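Local coordinates for protein minor fimbrium anchoring subunit Mfa2 (Porphyromonas gingivalis, PDB 5NFI) that anchors the minor fimbriae in the bacterial outer membrane through its interaction with Mfa1 and regulates fimbrial length, at residues T13-N18 against N241-C246; V25-V30 against G72-H77; W113-P118 against A137-Y142. All coordinates share one frame; numbering follows the deposited sequence.

Interaction 1 (T13-N18 against N241-C246); sequences TECAEN and NINLRC
Cys15 and Cys246 form a disulfide bridge that ties two irregular surface loops together, the one following strand 3-10 and the one leading into strand 249-258. More than 220 residues separate the two cysteines in the chain, so the covalent link closes a very long loop. Ile242 and Leu244 pack the second loop on helix 229-233 and strand 249-258, the part of the fold the bridge ties to residues 13-18. The sulfurs, SG to SG, are 2.0 Å apart, and the chi3 torsion of 90° is the relaxed value for a disulfide. In Cys246 the sulfur lies opposite the carbonyl carbon and beside the backbone N (chi1 -58°), which aims it at the other loop.

Polar contacts around the bridge are few. Thr13 OG1 gives a weak hydrogen bond of 3.4 Å to Cys246 O; the short hydroxyl of a threonine suits a place where the two backbones run close. On the second loop Asn243 makes an Asx turn: its OD1 accepts from Arg245 N over 3.1 Å, with the donor well above the amide plane. Together with the backbone bond Cys246 N to Asn243 O, the turn probably sets how Cys246 is presented.

The extended Glu14 side chain passes Cys246 SG, its CB 3.9 Å away. At the tip of that chain, its OE2 comes to 3.9 Å from Asn243 ND2, with carboxylate and amide planes turned 61° apart.

Interaction 2 (V25-V30 against G72-H77); sequences VARLNV and GNIDDH
Leu28 faces Gly72 as an antiparallel, non-hydrogen-bonded pair, where the start of strand 28-33 meets the end of strand 64-72. One step further, Asn73 N donates to Arg27 O over 3.1 Å, and Gly72 CA adds a CA-H...O contact to the same oxygen. With no side chain, Gly72 lets Arg27 O, Val25 CG1 and Leu28 CD2 gather about its CA. Asn73 then takes a left-handed backbone conformation (phi 65°, psi 41°), which asparagine tolerates well, and the chain leaves the sheet.

The Asn73 amide turns back: its OD1 receives Ala26 N along a lone pair at 2.8 Å and, more weakly, Arg27 N, while ND2 donates to Glu24 O and Thr111 O. Next to it, Arg27 CG packs 3.7 Å from Asn73 CA; the chain then bends at chi3, sending NH1 to a weak hydrogen bond with Asn29 OD1 and NH2 to a salt bridge with Glu46. Ile74 crosses Asn29 at about a right angle, its CD1 3.7 Å from Asn29 CG.

One buried amide thus stands in for strand pairing where the regular ladder stops, binding backbone groups of two separate parts of the chain, residues 24 to 27 and Thr111.

Interaction 3 (W113-P118 against A137-Y142); sequences WYATSP and ANLREY
Trp113 and Glu141 face each other as a non-hydrogen-bonded pair in the antiparallel hairpin of strands 113-122 and 133-151, consistent with the family's place in the transthyretin clan. The Trp113 side chain starts with CB 4.0 Å from Leu139 CD2. Its chi1 of -57° carries the indole across the partner strand. CD1 turns to Asn73 ND2, while CD2 lies under Glu141 CA. CE3 reaches Glu141 N at 3.4 Å, with Leu139 O near it at the ring edge. Around the rim, CZ3 and CH2 sit beneath Glu141 CB, which makes a CH-pi contact 3.8 Å from the six-membered ring centroid. Over the same face, Glu141 OE1 comes to 4.1 Å from CZ2 and CH2; OE2 accepts from Thr143 OG1 and pairs with Arg145 in a salt bridge.

The next pair, Tyr114 and Arg140, bonds both ways, Tyr114 N to Arg140 O at 2.9 Å and Arg140 N to Tyr114 O at 2.8 Å. Tyr114 CB makes a CH-pi contact over one face of the Tyr142 ring. Beyond, direct backbone bonding stops although the strands stay close: a water accepts from Thr116 N and donates to Asn138 O, while the small Ala115 and Ala137 bring their CB atoms within 3.8 Å.

Two direct bonds and one water-mediated link therefore hold the backbones, and aromatic faces resting on aliphatic carbons leave the side-chain part of the interface largely apolar.

Overall arrangement
Interaction 3 lies between the other two. Its centre is about 12 Å from that of interaction 2 and about 14 Å from that of interaction 1, whereas interactions 1 and 2 are about 23 Å apart, their nearest atoms about 12 Å from each other. The sheet continues from interaction 2 into interaction 3 through a probable hydrogen bond from Gly72 N to Trp113 O, 2.8 Å, and Val25 CG2 packs on Trp113 CD1. Toward interaction 1 the link is Arg140, whose NH2 makes a weak hydrogen bond to Leu244 O. Along the chain, interactions 2 and 3 follow one another, both inside the long loop that the disulfide closes.

Interaction 1 (T13-N18 against N241-C246)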
loop_
_atom_site.group_PDB
_atom_site.type_symbol
_atom_site.label_atom_id
_atom_site.label_comp_id
_atom_site.label_asym_id
_atom_site.label_seq_id
_atom_site.Cartn_x
_atom_site.Cartn_y
_atom_site.Cartn_z
ATOM N N THR A 13 14.635 -0.599 -0.038
ATOM C CA THR A 13 13.623 0.295 -0.542
ATOM C C THR A 13 13.955 1.069 -1.820
ATOM O O THR A 13 13.015 1.561 -2.457
ATOM C CB THR A 13 13.253 1.308 0.518
ATOM O OG1 THR A 13 12.116 2.038 0.062
ATOM C CG2 THR A 13 14.412 2.261 0.782
ATOM N N GLU A 14 15.250 1.149 -2.170
ATOM C CA GLU A 14 15.816 1.946 -3.285
ATOM C C GLU A 14 16.640 3.128 -2.778
ATOM O O GLU A 14 17.620 3.517 -3.394
ATOM C CB GLU A 14 14.741 2.468 -4.242
ATOM C CG GLU A 14 15.166 3.529 -5.224
ATOM C CD GLU A 14 14.022 3.900 -6.149
ATOM O OE1 GLU A 14 13.211 2.990 -6.489
ATOM O OE2 GLU A 14 13.918 5.105 -6.501
ATOM N N CYS A 15 16.226 3.713 -1.664
ATOM C CA CYS A 15 17.058 4.694 -0.979
ATOM C C CYS A 15 17.893 4.008 0.100
ATOM O O CYS A 15 18.725 4.640 0.747
ATOM C CB CYS A 15 16.213 5.810 -0.358
ATOM S SG CYS A 15 14.768 6.284 -1.331
ATOM N N ALA A 16 17.668 2.714 0.294
ATOM C CA ALA A 16 18.420 1.955 1.284
ATOM C C ALA A 16 19.717 1.417 0.678
ATOM O O ALA A 16 19.728 0.920 -0.449
ATOM C CB ALA A 16 17.573 0.819 1.834
ATOM N N GLU A 17 20.814 1.521 1.418
ATOM C CA GLU A 17 22.096 1.056 0.901
ATOM C C GLU A 17 22.284 -0.439 1.154
ATOM O O GLU A 17 22.932 -1.121 0.364
ATOM C CB GLU A 17 23.253 1.856 1.506
ATOM C CG GLU A 17 23.683 3.047 0.653
ATOM C CD GLU A 17 24.928 2.763 -0.189
ATOM O OE1 GLU A 17 25.622 1.743 0.047
ATOM O OE2 GLU A 17 25.214 3.565 -1.105
ATOM N N ASN A 18 21.689 -0.930 2.245
ATOM C CA ASN A 18 21.710 -2.346 2.624
ATOM C C ASN A 18 20.294 -2.957 2.689
ATOM O O ASN A 18 19.337 -2.282 3.063
ATOM C CB ASN A 18 22.420 -2.512 3.974
ATOM C CG ASN A 18 23.936 -2.413 3.858
ATOM O OD1 ASN A 18 24.470 -2.082 2.797
ATOM N ND2 ASN A 18 24.640 -2.700 4.956
ATOM N N ASN A 241 12.993 14.369 -2.498
ATOM C CA ASN A 241 12.571 14.922 -1.190
ATOM C C ASN A 241 11.400 14.120 -0.647
ATOM O O ASN A 241 11.493 13.541 0.430
ATOM C CB ASN A 241 12.219 16.421 -1.208
ATOM C CG ASN A 241 13.433 17.314 -1.408
ATOM O OD1 ASN A 241 14.570 16.920 -1.141
ATOM N ND2 ASN A 241 13.189 18.537 -1.865
ATOM N N ILE A 242 10.299 14.076 -1.380
ATOM C CA ILE A 242 9.192 13.230 -0.977
ATOM C C ILE A 242 8.964 12.157 -2.031
ATOM O O ILE A 242 8.156 12.295 -2.957
ATOM C CB ILE A 242 7.916 14.027 -0.736
ATOM C CG1 ILE A 242 8.162 15.054 0.358
ATOM C CG2 ILE A 242 6.816 13.106 -0.279
ATOM C CD1 ILE A 242 6.991 15.906 0.642
ATOM N N ASN A 243 9.713 11.080 -1.867
ATOM C CA ASN A 243 9.711 9.976 -2.801
ATOM C C ASN A 243 8.837 8.835 -2.292
ATOM O O ASN A 243 9.222 8.117 -1.365
ATOM C CB ASN A 243 11.147 9.505 -3.027
ATOM C CG ASN A 243 11.253 8.421 -4.070
ATOM O OD1 ASN A 243 10.255 7.994 -4.657
ATOM N ND2 ASN A 243 12.475 7.978 -4.325
ATOM N N LEU A 244 7.665 8.678 -2.906
ATOM C CA LEU A 244 6.686 7.667 -2.496
ATOM C C LEU A 244 7.223 6.242 -2.570
ATOM O O LEU A 244 6.701 5.342 -1.923
ATOM C CB LEU A 244 5.440 7.751 -3.367
ATOM C CG LEU A 244 4.674 9.055 -3.387
ATOM C CD1 LEU A 244 3.511 8.923 -4.337
ATOM C CD2 LEU A 244 4.205 9.357 -1.987
ATOM N N ARG A 245 8.259 6.030 -3.374
ATOM C CA ARG A 245 8.760 4.683 -3.583
ATOM C C ARG A 245 9.789 4.299 -2.537
ATOM O O ARG A 245 10.299 3.188 -2.562
ATOM C CB ARG A 245 9.325 4.522 -4.996
ATOM C CG ARG A 245 8.470 5.173 -6.105
ATOM C CD ARG A 245 6.938 4.941 -5.927
ATOM N NE ARG A 245 6.593 3.639 -5.348
ATOM C CZ ARG A 245 5.394 3.334 -4.858
ATOM N NH1 ARG A 245 4.432 4.247 -4.834
ATOM N NH2 ARG A 245 5.170 2.130 -4.348
ATOM N N CYS A 246 10.051 5.182 -1.577
ATOM C CA CYS A 246 11.011 4.885 -0.511
ATOM C C CYS A 246 10.437 5.154 0.863
ATOM O O CYS A 246 11.019 4.755 1.868
ATOM C CB CYS A 246 12.296 5.703 -0.684
ATOM S SG CYS A 246 13.144 5.464 -2.242
#

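Interaction 2 (V25-V30 against G72-H77)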
loop_
_atom_site.group_PDB
_atom_site.type_symbol
_atom_site.label_atom_id
_atom_site.label_comp_id
_atom_site.label_asym_id
_atom_site.label_seq_id
_atom_site.Cartn_x
_atom_site.Cartn_y
_atom_site.Cartn_z
ATOM N N VAL A 25 6.844 -8.559 8.737
ATOM C CA VAL A 25 6.257 -9.580 7.873
ATOM C C VAL A 25 6.094 -10.877 8.627
ATOM O O VAL A 25 7.079 -11.531 8.919
ATOM C CB VAL A 25 7.104 -9.810 6.630
ATOM C CG1 VAL A 25 6.477 -10.888 5.764
ATOM C CG2 VAL A 25 7.243 -8.492 5.859
ATOM N N ALA A 26 4.851 -11.244 8.947
ATOM C CA ALA A 26 4.581 -12.420 9.796
ATOM C C ALA A 26 4.019 -13.613 9.043
ATOM O O ALA A 26 4.004 -14.726 9.567
ATOM C CB ALA A 26 3.632 -12.063 10.924
ATOM N N ARG A 27 3.550 -13.396 7.824
ATOM C CA ARG A 27 3.018 -14.493 7.046
ATOM C C ARG A 27 3.122 -14.172 5.569
ATOM O O ARG A 27 3.339 -13.029 5.201
ATOM C CB ARG A 27 1.576 -14.780 7.450
ATOM C CG ARG A 27 0.591 -13.693 7.097
ATOM C CD ARG A 27 -0.793 -13.999 7.655
ATOM N NE ARG A 27 -1.317 -15.300 7.247
ATOM C CZ ARG A 27 -1.777 -15.593 6.032
ATOM N NH1 ARG A 27 -1.766 -14.697 5.054
ATOM N NH2 ARG A 27 -2.231 -16.808 5.785
ATOM N N LEU A 28 2.999 -15.187 4.721
ATOM C CA LEU A 28 3.258 -15.035 3.292
ATOM C C LEU A 28 2.239 -15.795 2.449
ATOM O O LEU A 28 1.783 -16.872 2.822
ATOM C CB LEU A 28 4.675 -15.524 2.934
ATOM C CG LEU A 28 5.854 -14.628 3.337
ATOM C CD1 LEU A 28 7.150 -15.373 3.175
ATOM C CD2 LEU A 28 5.881 -13.303 2.541
ATOM N N ASN A 29 1.879 -15.203 1.318
ATOM C CA ASN A 29 1.123 -15.862 0.279
ATOM C C ASN A 29 1.968 -15.727 -0.988
ATOM O O ASN A 29 2.118 -14.634 -1.530
ATOM C CB ASN A 29 -0.266 -15.233 0.092
ATOM C CG ASN A 29 -1.188 -15.425 1.299
ATOM O OD1 ASN A 29 -1.005 -14.814 2.353
ATOM N ND2 ASN A 29 -2.221 -16.226 1.121
ATOM N N VAL A 30 2.543 -16.827 -1.448
ATOM C CA VAL A 30 3.464 -16.789 -2.572
ATOM C C VAL A 30 2.910 -17.594 -3.741
ATOM O O VAL A 30 2.590 -18.784 -3.599
ATOM C CB VAL A 30 4.845 -17.317 -2.164
ATOM C CG1 VAL A 30 5.842 -17.075 -3.265
ATOM C CG2 VAL A 30 5.292 -16.619 -0.908
ATOM N N GLY A 72 2.760 -10.168 1.794
ATOM C CA GLY A 72 3.064 -10.260 3.201
ATOM C C GLY A 72 1.950 -9.688 4.030
ATOM O O GLY A 72 1.490 -8.574 3.775
ATOM N N ASN A 73 1.534 -10.476 5.017
ATOM C CA ASN A 73 0.484 -10.125 5.964
ATOM C C ASN A 73 -0.893 -9.951 5.333
ATOM O O ASN A 73 -1.633 -9.050 5.694
ATOM C CB ASN A 73 0.860 -8.859 6.722
ATOM C CG ASN A 73 2.189 -8.977 7.401
ATOM O OD1 ASN A 73 2.615 -10.081 7.772
ATOM N ND2 ASN A 73 2.866 -7.845 7.575
ATOM N N ILE A 74 -1.242 -10.823 4.401
ATOM C CA ILE A 74 -2.622 -10.928 3.976
ATOM C C ILE A 74 -3.476 -11.392 5.160
ATOM O O ILE A 74 -3.188 -12.391 5.807
ATOM C CB ILE A 74 -2.775 -11.882 2.804
ATOM C CG1 ILE A 74 -2.329 -11.189 1.516
ATOM C CG2 ILE A 74 -4.212 -12.341 2.690
ATOM C CD1 ILE A 74 -2.485 -12.054 0.295
ATOM N N ASP A 75 -4.538 -10.643 5.417
ATOM C CA ASP A 75 -5.233 -10.640 6.694
ATOM C C ASP A 75 -6.706 -10.907 6.437
ATOM O O ASP A 75 -7.117 -11.013 5.287
ATOM C CB ASP A 75 -5.040 -9.275 7.383
ATOM C CG ASP A 75 -4.679 -9.400 8.846
ATOM O OD1 ASP A 75 -5.313 -10.207 9.560
ATOM O OD2 ASP A 75 -3.742 -8.710 9.294
ATOM N N ASP A 76 -7.506 -10.985 7.494
ATOM C CA ASP A 76 -8.952 -11.059 7.320
ATOM C C ASP A 76 -9.581 -9.652 7.181
ATOM O O ASP A 76 -10.807 -9.510 7.196
ATOM C CB ASP A 76 -9.609 -11.841 8.469
ATOM C CG ASP A 76 -9.068 -11.458 9.836
ATOM O OD1 ASP A 76 -8.508 -10.342 9.972
ATOM O OD2 ASP A 76 -9.219 -12.269 10.785
ATOM N N HIS A 77 -8.732 -8.631 7.028
ATOM C CA HIS A 77 -9.182 -7.296 6.618
ATOM C C HIS A 77 -9.472 -7.285 5.122
ATOM O O HIS A 77 -9.948 -6.272 4.584
ATOM C CB HIS A 77 -8.136 -6.211 6.905
ATOM C CG HIS A 77 -7.870 -5.962 8.355
ATOM N ND1 HIS A 77 -8.868 -5.893 9.300
ATOM C CD2 HIS A 77 -6.711 -5.744 9.017
ATOM C CE1 HIS A 77 -8.337 -5.650 10.485
ATOM N NE2 HIS A 77 -7.030 -5.555 10.339
#

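Interaction 3 (W113-P118 against A137-Y142)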
loop_
_atom_site.group_PDB
_atom_site.type_symbol
_atom_site.label_atom_id
_atom_site.label_comp_id
_atom_site.label_asym_id
_atom_site.label_seq_id
_atom_site.Cartn_x
_atom_site.Cartn_y
_atom_site.Cartn_z
ATOM N N TRP A 113 2.596 -6.107 2.445
ATOM C CA TRP A 113 3.830 -6.112 1.659
ATOM C C TRP A 113 3.716 -6.831 0.325
ATOM O O TRP A 113 3.031 -7.842 0.226
ATOM C CB TRP A 113 4.950 -6.760 2.456
ATOM C CG TRP A 113 5.220 -6.123 3.771
ATOM C CD1 TRP A 113 4.487 -6.254 4.917
ATOM C CD2 TRP A 113 6.328 -5.280 4.094
ATOM N NE1 TRP A 113 5.066 -5.530 5.927
ATOM C CE2 TRP A 113 6.200 -4.925 5.449
ATOM C CE3 TRP A 113 7.408 -4.778 3.363
ATOM C CZ2 TRP A 113 7.114 -4.100 6.089
ATOM C CZ3 TRP A 113 8.311 -3.969 3.997
ATOM C CH2 TRP A 113 8.160 -3.632 5.348
ATOM N N TYR A 114 4.408 -6.326 -0.694
ATOM C CA TYR A 114 4.447 -7.018 -1.971
ATOM C C TYR A 114 5.865 -7.199 -2.539
ATOM O O TYR A 114 6.723 -6.349 -2.388
ATOM C CB TYR A 114 3.586 -6.301 -3.008
ATOM C CG TYR A 114 3.681 -7.007 -4.334
ATOM C CD1 TYR A 114 3.105 -8.270 -4.512
ATOM C CD2 TYR A 114 4.400 -6.463 -5.380
ATOM C CE1 TYR A 114 3.220 -8.951 -5.711
ATOM C CE2 TYR A 114 4.519 -7.133 -6.577
ATOM C CZ TYR A 114 3.933 -8.377 -6.736
ATOM O OH TYR A 114 4.045 -9.037 -7.934
ATOM N N ALA A 115 6.105 -8.323 -3.197
ATOM C CA ALA A 115 7.348 -8.480 -3.937
ATOM C C ALA A 115 7.112 -9.157 -5.284
ATOM O O ALA A 115 6.246 -10.031 -5.412
ATOM C CB ALA A 115 8.358 -9.273 -3.122
ATOM N N THR A 116 7.871 -8.739 -6.290
ATOM C CA THR A 116 7.974 -9.511 -7.518
ATOM C C THR A 116 9.398 -10.019 -7.595
ATOM O O THR A 116 10.343 -9.247 -7.457
ATOM C CB THR A 116 7.647 -8.695 -8.779
ATOM O OG1 THR A 116 6.303 -8.183 -8.702
ATOM C CG2 THR A 116 7.780 -9.564 -10.017
ATOM N N SER A 117 9.551 -11.323 -7.769
ATOM C CA SER A 117 10.865 -11.896 -8.012
ATOM C C SER A 117 11.273 -11.654 -9.468
ATOM O O SER A 117 10.440 -11.287 -10.306
ATOM C CB SER A 117 10.863 -13.394 -7.720
ATOM O OG SER A 117 10.337 -14.103 -8.831
ATOM N N PRO A 118 12.556 -11.863 -9.780
ATOM C CA PRO A 118 12.851 -11.875 -11.211
ATOM C C PRO A 118 12.263 -13.120 -11.864
ATOM O O PRO A 118 11.790 -14.017 -11.175
ATOM C CB PRO A 118 14.384 -11.885 -11.266
ATOM C CG PRO A 118 14.820 -12.385 -9.923
ATOM C CD PRO A 118 13.763 -11.963 -8.945
ATOM N N ALA A 137 13.509 -12.012 -3.577
ATOM C CA ALA A 137 12.421 -11.077 -3.869
ATOM C C ALA A 137 12.409 -9.904 -2.889
ATOM O O ALA A 137 12.593 -10.095 -1.692
ATOM C CB ALA A 137 11.092 -11.799 -3.839
ATOM N N ASN A 138 12.185 -8.694 -3.401
ATOM C CA ASN A 138 12.195 -7.481 -2.576
ATOM C C ASN A 138 10.788 -7.052 -2.145
ATOM O O ASN A 138 9.972 -6.610 -2.962
ATOM C CB ASN A 138 12.880 -6.339 -3.325
ATOM C CG ASN A 138 13.080 -5.084 -2.459
ATOM O OD1 ASN A 138 12.528 -4.962 -1.362
ATOM N ND2 ASN A 138 13.870 -4.146 -2.967
ATOM N N LEU A 139 10.513 -7.189 -0.854
ATOM C CA LEU A 139 9.220 -6.819 -0.322
ATOM C C LEU A 139 9.206 -5.323 -0.092
ATOM O O LEU A 139 10.044 -4.790 0.648
ATOM C CB LEU A 139 8.918 -7.564 0.978
ATOM C CG LEU A 139 8.675 -9.069 0.866
ATOM C CD1 LEU A 139 9.000 -9.745 2.179
ATOM C CD2 LEU A 139 7.230 -9.342 0.477
ATOM N N ARG A 140 8.265 -4.662 -0.767
ATOM C CA ARG A 140 7.984 -3.256 -0.605
ATOM C C ARG A 140 6.700 -3.099 0.189
ATOM O O ARG A 140 5.705 -3.775 -0.091
ATOM C CB ARG A 140 7.851 -2.578 -1.965
ATOM C CG ARG A 140 7.355 -1.136 -1.912
ATOM C CD ARG A 140 8.385 -0.139 -1.373
ATOM N NE ARG A 140 7.780 1.189 -1.340
ATOM C CZ ARG A 140 7.720 1.970 -0.262
ATOM N NH1 ARG A 140 8.280 1.590 0.880
ATOM N NH2 ARG A 140 7.112 3.143 -0.330
ATOM N N GLU A 141 6.716 -2.215 1.183
ATOM C CA GLU A 141 5.520 -1.959 1.975
ATOM C C GLU A 141 4.536 -1.114 1.190
ATOM O O GLU A 141 4.923 -0.117 0.586
ATOM C CB GLU A 141 5.856 -1.273 3.299
ATOM C CG GLU A 141 4.626 -1.133 4.171
ATOM C CD GLU A 141 4.889 -0.423 5.475
ATOM O OE1 GLU A 141 6.079 -0.103 5.735
ATOM O OE2 GLU A 141 3.906 -0.203 6.232
ATOM N N TYR A 142 3.269 -1.531 1.220
ATOM C CA TYR A 142 2.181 -0.891 0.489
ATOM C C TYR A 142 1.286 -0.056 1.409
ATOM O O TYR A 142 0.615 0.860 0.943
ATOM C CB TYR A 142 1.308 -1.932 -0.207
ATOM C CG TYR A 142 1.713 -2.295 -1.616
ATOM C CD1 TYR A 142 3.004 -2.068 -2.083
ATOM C CD2 TYR A 142 0.790 -2.862 -2.488
ATOM C CE1 TYR A 142 3.357 -2.396 -3.375
ATOM C CE2 TYR A 142 1.134 -3.189 -3.772
ATOM C CZ TYR A 142 2.413 -2.957 -4.212
ATOM O OH TYR A 142 2.742 -3.292 -5.509
HETATM O O HOH W 1 9.856 -6.593 -6.251
#